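PDB 2HLY: hypothetical protein Atu2299 from Agrobacterium tumefaciens, which is of unknown function but belongs to the DUF2026 family, which is grouped with the papain-like (clan CA) peptidases, a relationship that does not by itself establish proteolytic activity. Local coordinates for residues 60-64 with 131-136; 122-128 with 138-142. One frame throughout, in Å; residues are numbered along the deposited sequence.

Interaction 1: residues 60-64 with 131-136; sequences LAAYN and INDLGQ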
ATOM      1  N   LEU A  60       1.627  -9.409 -10.573  1.00 10.04           N
ATOM      2  CA  LEU A  60       3.088  -9.425 -10.473  1.00 10.32           C
ATOM      3  C   LEU A  60       3.586  -7.982 -10.359  1.00 10.24           C
ATOM      4  O   LEU A  60       3.131  -7.103 -11.098  1.00 10.28           O
ATOM      5  CB  LEU A  60       3.687 -10.103 -11.717  1.00 10.90           C
ATOM      6  CG  LEU A  60       5.205 -10.227 -11.751  1.00 12.58           C
ATOM      7  CD1 LEU A  60       5.623 -11.506 -12.475  1.00 13.60           C
ATOM      8  CD2 LEU A  60       5.866  -8.976 -12.364  1.00 14.98           C
ATOM      9  N   ALA A  61       4.507  -7.735  -9.426  1.00 10.08           N
ATOM     10  CA  ALA A  61       5.069  -6.384  -9.263  1.00  9.97           C
ATOM     11  C   ALA A  61       6.564  -6.478  -9.008  1.00 10.24           C
ATOM     12  O   ALA A  61       7.027  -7.402  -8.330  1.00 11.01           O
ATOM     13  CB  ALA A  61       4.390  -5.630  -8.131  1.00 10.21           C
ATOM     14  N   ALA A  62       7.311  -5.537  -9.569  1.00  8.76           N
ATOM     15  CA  ALA A  62       8.763  -5.496  -9.362  1.00  9.16           C
ATOM     16  C   ALA A  62       9.211  -4.057  -9.277  1.00  9.39           C
ATOM     17  O   ALA A  62       8.679  -3.212  -9.986  1.00  8.93           O
ATOM     18  CB  ALA A  62       9.479  -6.189 -10.493  1.00 10.75           C
ATOM     19  N   TYR A  63      10.190  -3.792  -8.414  1.00  9.41           N
ATOM     20  CA  TYR A  63      10.690  -2.438  -8.203  1.00  9.82           C
ATOM     21  C   TYR A  63      12.203  -2.450  -8.156  1.00 10.24           C
ATOM     22  O   TYR A  63      12.788  -3.370  -7.578  1.00 12.10           O
ATOM     23  CB  TYR A  63      10.245  -1.940  -6.831  1.00  9.18           C
ATOM     24  CG  TYR A  63       8.766  -1.767  -6.671  1.00  9.17           C
ATOM     25  CD1 TYR A  63       8.144  -0.615  -7.166  1.00 10.12           C
ATOM     26  CD2 TYR A  63       7.993  -2.719  -5.982  1.00  9.19           C
ATOM     27  CE1 TYR A  63       6.771  -0.424  -7.015  1.00 10.27           C
ATOM     28  CE2 TYR A  63       6.608  -2.535  -5.829  1.00  9.07           C
ATOM     29  CZ  TYR A  63       6.017  -1.381  -6.345  1.00  9.86           C
ATOM     30  OH  TYR A  63       4.663  -1.157  -6.205  1.00 10.66           O
ATOM     31  N   ASN A  64      12.838  -1.433  -8.732  1.00 10.09           N
ATOM     32  CA  ASN A  64      14.241  -1.210  -8.433  1.00 10.46           C
ATOM     33  C   ASN A  64      14.284  -0.189  -7.308  1.00 11.01           C
ATOM     34  O   ASN A  64      13.883   0.955  -7.497  1.00 11.87           O
ATOM     35  CB  ASN A  64      15.008  -0.696  -9.660  1.00 10.64           C
ATOM     36  CG  ASN A  64      16.458  -0.357  -9.328  1.00 11.96           C
ATOM     37  OD1 ASN A  64      16.760   0.116  -8.222  1.00 13.18           O
ATOM     38  ND2 ASN A  64      17.362  -0.603 -10.274  1.00 12.80           N
ATOM     39  N   ILE A 131      10.439  -7.048 -16.134  1.00 13.12           N
ATOM     40  CA  ILE A 131      11.261  -7.188 -14.934  1.00 14.53           C
ATOM     41  C   ILE A 131      12.746  -7.111 -15.287  1.00 15.12           C
ATOM     42  O   ILE A 131      13.597  -7.061 -14.403  1.00 15.96           O
ATOM     43  CB  ILE A 131      10.949  -8.495 -14.167  1.00 14.23           C
ATOM     44  CG1 ILE A 131      11.255  -9.744 -15.013  1.00 15.01           C
ATOM     45  CG2 ILE A 131       9.497  -8.523 -13.703  1.00 13.47           C
ATOM     46  CD1 ILE A 131      11.242 -11.032 -14.173  1.00 15.92           C
ATOM     47  N   ASN A 132      13.039  -7.107 -16.588  1.00 15.71           N
ATOM     48  CA  ASN A 132      14.407  -6.977 -17.091  1.00 16.65           C
ATOM     49  C   ASN A 132      14.776  -5.550 -17.506  1.00 16.44           C
ATOM     50  O   ASN A 132      15.895  -5.305 -17.986  1.00 17.99           O
ATOM     51  CB  ASN A 132      14.648  -7.956 -18.250  1.00 17.29           C
ATOM     52  CG  ASN A 132      14.569  -9.404 -17.806  1.00 21.17           C
ATOM     53  OD1 ASN A 132      13.970 -10.239 -18.485  1.00 26.84           O
ATOM     54  ND2 ASN A 132      15.149  -9.706 -16.652  1.00 24.48           N
ATOM     55  N   ASP A 133      13.839  -4.619 -17.312  1.00 15.45           N
ATOM     56  CA  ASP A 133      14.001  -3.211 -17.695  1.00 14.96           C
ATOM     57  C   ASP A 133      13.986  -2.327 -16.431  1.00 14.34           C
ATOM     58  O   ASP A 133      13.428  -1.228 -16.441  1.00 15.26           O
ATOM     59  CB  ASP A 133      12.868  -2.815 -18.667  1.00 14.87           C
ATOM     60  CG  ASP A 133      12.991  -1.382 -19.200  1.00 16.14           C
ATOM     61  OD1 ASP A 133      14.144  -0.897 -19.339  1.00 17.96           O
ATOM     62  OD2 ASP A 133      11.933  -0.753 -19.474  1.00 16.99           O
ATOM     63  N   LEU A 134      14.581  -2.811 -15.340  1.00 13.43           N
ATOM     64  CA  LEU A 134      14.541  -2.076 -14.071  1.00 13.26           C
ATOM     65  C   LEU A 134      15.929  -1.564 -13.701  1.00 13.36           C
ATOM     66  O   LEU A 134      16.469  -1.855 -12.627  1.00 13.69           O
ATOM     67  CB  LEU A 134      13.961  -2.954 -12.954  1.00 12.83           C
ATOM     68  CG  LEU A 134      12.563  -3.524 -13.246  1.00 11.99           C
ATOM     69  CD1 LEU A 134      12.231  -4.563 -12.183  1.00 12.93           C
ATOM     70  CD2 LEU A 134      11.515  -2.424 -13.321  1.00 13.55           C
ATOM     71  N   GLY A 135      16.500  -0.789 -14.611  1.00 13.29           N
ATOM     72  CA  GLY A 135      17.896  -0.408 -14.471  1.00 13.73           C
ATOM     73  C   GLY A 135      18.161   0.784 -13.583  1.00 13.99           C
ATOM     74  O   GLY A 135      19.317   1.043 -13.238  1.00 14.86           O
ATOM     75  N   GLN A 136      17.107   1.509 -13.220  1.00 13.73           N
ATOM     76  CA  GLN A 136      17.249   2.756 -12.473  1.00 13.63           C
ATOM     77  C   GLN A 136      16.407   2.727 -11.202  1.00 12.66           C
ATOM     78  O   GLN A 136      15.276   2.236 -11.214  1.00 12.22           O
ATOM     79  CB  GLN A 136      16.825   3.927 -13.354  1.00 13.92           C
ATOM     80  CG  GLN A 136      17.078   5.294 -12.743  1.00 14.87           C
ATOM     81  CD  GLN A 136      16.779   6.443 -13.697  1.00 16.00           C
ATOM     82  OE1 GLN A 136      15.816   6.405 -14.481  1.00 18.97           O
ATOM     83  NE2 GLN A 136      17.605   7.484 -13.625  1.00 19.66           N
TER

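Interaction 2: residues 122-128 with 138-142; sequences RPLSAMA and GDFFY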
ATOM      1  N   ARG A 122       4.356   7.189  -8.420  1.00  8.44           N
ATOM      2  CA  ARG A 122       4.962   7.520  -9.724  1.00  9.61           C
ATOM      3  C   ARG A 122       3.903   7.416 -10.825  1.00  9.42           C
ATOM      4  O   ARG A 122       2.950   6.647 -10.691  1.00  9.31           O
ATOM      5  CB  ARG A 122       6.129   6.577 -10.044  1.00  9.76           C
ATOM      6  CG  ARG A 122       7.279   6.555  -9.017  1.00 10.97           C
ATOM      7  CD  ARG A 122       8.569   5.957  -9.612  1.00 11.28           C
ATOM      8  NE  ARG A 122       9.024   6.791 -10.721  1.00 12.32           N
ATOM      9  CZ  ARG A 122       9.507   6.344 -11.885  1.00 12.83           C
ATOM     10  NH1 ARG A 122       9.649   5.035 -12.133  1.00 13.72           N
ATOM     11  NH2 ARG A 122       9.836   7.213 -12.831  1.00 14.46           N
ATOM     12  N   PRO A 123       4.077   8.159 -11.936  1.00 10.10           N
ATOM     13  CA  PRO A 123       3.082   8.046 -13.005  1.00 10.02           C
ATOM     14  C   PRO A 123       3.074   6.635 -13.605  1.00 10.09           C
ATOM     15  O   PRO A 123       4.130   6.059 -13.838  1.00 10.19           O
ATOM     16  CB  PRO A 123       3.560   9.067 -14.060  1.00 10.41           C
ATOM     17  CG  PRO A 123       4.463  10.021 -13.301  1.00 11.49           C
ATOM     18  CD  PRO A 123       5.135   9.133 -12.262  1.00 10.58           C
ATOM     19  N   LEU A 124       1.888   6.092 -13.855  1.00 10.19           N
ATOM     20  CA  LEU A 124       1.815   4.789 -14.529  1.00 10.48           C
ATOM     21  C   LEU A 124       2.497   4.838 -15.895  1.00 10.66           C
ATOM     22  O   LEU A 124       3.074   3.840 -16.362  1.00 11.38           O
ATOM     23  CB  LEU A 124       0.357   4.348 -14.690  1.00 10.82           C
ATOM     24  CG  LEU A 124      -0.266   3.661 -13.482  1.00 13.53           C
ATOM     25  CD1 LEU A 124      -1.779   3.641 -13.644  1.00 17.45           C
ATOM     26  CD2 LEU A 124       0.278   2.253 -13.349  1.00 16.05           C
ATOM     27  N   SER A 125       2.440   6.014 -16.526  1.00 10.93           N
ATOM     28  CA  SER A 125       3.074   6.236 -17.829  1.00 10.85           C
ATOM     29  C   SER A 125       4.600   6.045 -17.795  1.00 11.03           C
ATOM     30  O   SER A 125       5.235   5.901 -18.832  1.00 11.72           O
ATOM     31  CB  SER A 125       2.725   7.639 -18.330  1.00 10.94           C
ATOM     32  OG  SER A 125       3.105   8.618 -17.379  1.00 13.03           O
ATOM     33  N   ALA A 126       5.174   6.054 -16.596  1.00  9.41           N
ATOM     34  CA  ALA A 126       6.603   5.823 -16.401  1.00  9.08           C
ATOM     35  C   ALA A 126       6.983   4.340 -16.227  1.00  9.43           C
ATOM     36  O   ALA A 126       8.167   4.004 -16.091  1.00  9.58           O
ATOM     37  CB  ALA A 126       7.101   6.644 -15.199  1.00  8.47           C
ATOM     38  N   MET A 127       5.987   3.458 -16.229  1.00 10.07           N
ATOM     39  CA  MET A 127       6.252   2.025 -16.023  1.00 10.19           C
ATOM     40  C   MET A 127       7.256   1.440 -17.005  1.00 10.37           C
ATOM     41  O   MET A 127       7.215   1.720 -18.211  1.00 10.54           O
ATOM     42  CB  MET A 127       4.962   1.205 -16.091  1.00  9.94           C
ATOM     43  CG  MET A 127       5.153  -0.210 -15.537  1.00 10.27           C
ATOM     44  SD  MET A 127       3.631  -1.143 -15.556  1.00 12.12           S
ATOM     45  CE  MET A 127       3.552  -1.733 -17.234  1.00 15.84           C
ATOM     46  N   ALA A 128       8.150   0.619 -16.466  1.00 10.14           N
ATOM     47  CA  ALA A 128       9.125  -0.129 -17.261  1.00 10.61           C
ATOM     48  C   ALA A 128       8.466  -1.203 -18.150  1.00 11.10           C
ATOM     49  O   ALA A 128       7.279  -1.491 -18.035  1.00 10.68           O
ATOM     50  CB  ALA A 128      10.166  -0.760 -16.351  1.00 11.38           C
ATOM     51  N   GLY A 138      13.802   3.463  -8.595  1.00 10.78           N
ATOM     52  CA  GLY A 138      12.450   3.947  -8.780  1.00 10.18           C
ATOM     53  C   GLY A 138      11.720   3.288  -9.938  1.00 10.41           C
ATOM     54  O   GLY A 138      10.504   3.440 -10.067  1.00  9.98           O
ATOM     55  N   ASP A 139      12.452   2.577 -10.797  1.00 10.36           N
ATOM     56  CA  ASP A 139      11.807   1.811 -11.876  1.00 10.53           C
ATOM     57  C   ASP A 139      10.845   0.777 -11.305  1.00  9.96           C
ATOM     58  O   ASP A 139      11.078   0.201 -10.241  1.00  9.62           O
ATOM     59  CB  ASP A 139      12.836   1.076 -12.726  1.00 11.35           C
ATOM     60  CG  ASP A 139      13.422   1.935 -13.835  1.00 15.47           C
ATOM     61  OD1 ASP A 139      12.802   2.954 -14.219  1.00 19.68           O
ATOM     62  OD2 ASP A 139      14.515   1.574 -14.330  1.00 16.68           O
ATOM     63  N   PHE A 140       9.763   0.526 -12.043  1.00  9.41           N
ATOM     64  CA  PHE A 140       8.779  -0.445 -11.597  1.00  9.34           C
ATOM     65  C   PHE A 140       8.119  -1.114 -12.770  1.00  8.63           C
ATOM     66  O   PHE A 140       8.047  -0.554 -13.871  1.00  8.44           O
ATOM     67  CB  PHE A 140       7.706   0.198 -10.708  1.00  9.30           C
ATOM     68  CG  PHE A 140       6.784   1.168 -11.439  1.00  8.72           C
ATOM     69  CD1 PHE A 140       5.463   0.824 -11.682  1.00  9.08           C
ATOM     70  CD2 PHE A 140       7.230   2.423 -11.848  1.00  9.86           C
ATOM     71  CE1 PHE A 140       4.590   1.715 -12.339  1.00  9.96           C
ATOM     72  CE2 PHE A 140       6.362   3.318 -12.497  1.00  8.55           C
ATOM     73  CZ  PHE A 140       5.061   2.964 -12.753  1.00 10.01           C
ATOM     74  N   PHE A 141       7.663  -2.339 -12.532  1.00  8.53           N
ATOM     75  CA  PHE A 141       6.905  -3.052 -13.543  1.00  8.48           C
ATOM     76  C   PHE A 141       5.760  -3.781 -12.864  1.00  8.30           C
ATOM     77  O   PHE A 141       5.962  -4.467 -11.858  1.00  8.84           O
ATOM     78  CB  PHE A 141       7.784  -4.038 -14.327  1.00  9.35           C
ATOM     79  CG  PHE A 141       6.994  -4.878 -15.285  1.00  9.27           C
ATOM     80  CD1 PHE A 141       6.522  -4.337 -16.482  1.00 10.47           C
ATOM     81  CD2 PHE A 141       6.685  -6.205 -14.965  1.00 10.06           C
ATOM     82  CE1 PHE A 141       5.746  -5.115 -17.357  1.00 11.36           C
ATOM     83  CE2 PHE A 141       5.924  -6.991 -15.838  1.00 11.52           C
ATOM     84  CZ  PHE A 141       5.443  -6.444 -17.016  1.00 11.58           C
ATOM     85  N   TYR A 142       4.575  -3.640 -13.445  1.00  8.32           N
ATOM     86  CA  TYR A 142       3.363  -4.311 -12.969  1.00  8.85           C
ATOM     87  C   TYR A 142       2.720  -5.139 -14.072  1.00  9.54           C
ATOM     88  O   TYR A 142       2.624  -4.685 -15.231  1.00 10.73           O
ATOM     89  CB  TYR A 142       2.304  -3.289 -12.577  1.00  8.74           C
ATOM     90  CG  TYR A 142       2.586  -2.396 -11.405  1.00  8.40           C
ATOM     91  CD1 TYR A 142       3.405  -2.796 -10.344  1.00 10.26           C
ATOM     92  CD2 TYR A 142       2.001  -1.131 -11.353  1.00 10.75           C
ATOM     93  CE1 TYR A 142       3.619  -1.947  -9.234  1.00  9.55           C
ATOM     94  CE2 TYR A 142       2.212  -0.281 -10.266  1.00 11.96           C
ATOM     95  CZ  TYR A 142       3.026  -0.692  -9.223  1.00  8.70           C
ATOM     96  OH  TYR A 142       3.197   0.141  -8.140  1.00  9.13           O
TER
HETATM   97  O   HOH W   1       9.916   2.651 -14.353  1.00 14.22           O

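Interaction 1: residues 60-64 with 131-136
The side-chain amide of Asn64 is the flat group of this contact, and the carbonyls of Leu134 and Gln136 meet it in two different ways. The setting is a loop laid across a three-stranded antiparallel sheet: 60-64 belongs to the central strand, and 131-136 is part of the irregular link between strands 120-123 and 140-144. At the amide edge, Asn64 ND2 donates to Leu134 O over 2.8 Å; the bond is nearly straight (173°), and Leu134 O lies in the amide plane of Asn64. At the acceptor, the donor sits above the carbonyl plane of Leu134, 36° out of it. One amide face is covered by the carbonyl of Gln136, whose O lies 3.4 Å from Asn64 CG. Asn64 OD1 bonds to Gly67 N, so both polar ends of the amide are held and its rotation is fixed.

Leu60, Ala62 and Asn64 direct their CB atoms toward the loop, whereas the CB atoms of Ala61 and Tyr63 point away; the Tyr63 ring meets Phe120 edge-to-face and its hydroxyl is hydrogen-bonded with Tyr142 OH. With CG of Asn64 anti to the backbone N (chi1 176°), the amide extends out to Leu134 O. Asn64 CB lies 4.1 Å from Leu134 CB.

The rest is apolar. Ala62 CB sits between two branches, 3.6 Å from Leu134 CD1 and 4.0 Å from Ile131 CG2; Leu71 and Val69 of the adjoining strand 68-72 extend this surface. Leu60 and Ile131 approach at about a right angle, and their closest atoms are Leu60 CD2 and Ile131 CG2, 3.9 Å apart.

Interaction 2: residues 122-128 with 138-142
Met127 runs across Phe140 at about a right angle, starting with its CA over one ring face (CH-pi, 4.0 Å from the Phe140 centroid). Met127 CB lies 3.8 Å from Phe140 CZ. Next, Met127 CG passes Phe140 CE1 and comes 3.4 Å from Phe140 O. Met127 SD takes a weak hydrogen bond from Tyr142 N (3.4 Å) and lies obliquely to the rings of Phe140 and Phe141. A bend at chi3 of Met127 (82°) turns the methyl to Phe141, with Met127 CE 4.0 Å from Phe141 CD1.

The edge of Phe140 is occupied too: Pro123 O lies near the ring plane, 3.4 Å from Phe140 CZ, and Arg122 NH1 also approaches in plane. Beside the methionine, Ala128 N bonds to Phe140 O at 2.8 Å, the one backbone bond joining the segments.

At the far end, Arg122 NH1 makes a weak bond to Gly138 O, bent to 130°. A water takes hydrogen bonds from Arg122 NH1 and Phe140 N and has Ala126 O and Asp139 OD1 within bonding distance, so it bridges both segments. Asp139 OD2 is held by Gln136 N.

Together these contacts set the end of strand 120-123, the 3-10 turn and the loop after it against strand 140-144 and the residues leading into it. They join an outermost strand of the four-stranded sheet to the three-stranded sheet, with a Met-aromatic contact at the join.

From the N terminus, strand 60-65 comes first, and after strands 68-72, 89-94 and 97-100 the chain enters strand 120-123, whose last two residues open 122-128. Interaction 1 closes a long loop of 66 residues, because 131-136 returns to 60-64. Interaction 2 closes a short one: nine residues separate 122-128 from 138-142, and 131-136 lies among them. The segments therefore alternate, and the two closures cross rather than nest. Their centres are about 9 Å apart. They meet directly through a probable hydrogen bond between Asn64 O and Gly138 N (2.7 Å), just before strand 140-144, which runs beside strand 60-65 in the sheet. Interaction 1 covers the three-stranded sheet with the loop, while interaction 2 joins that sheet to the four-stranded one.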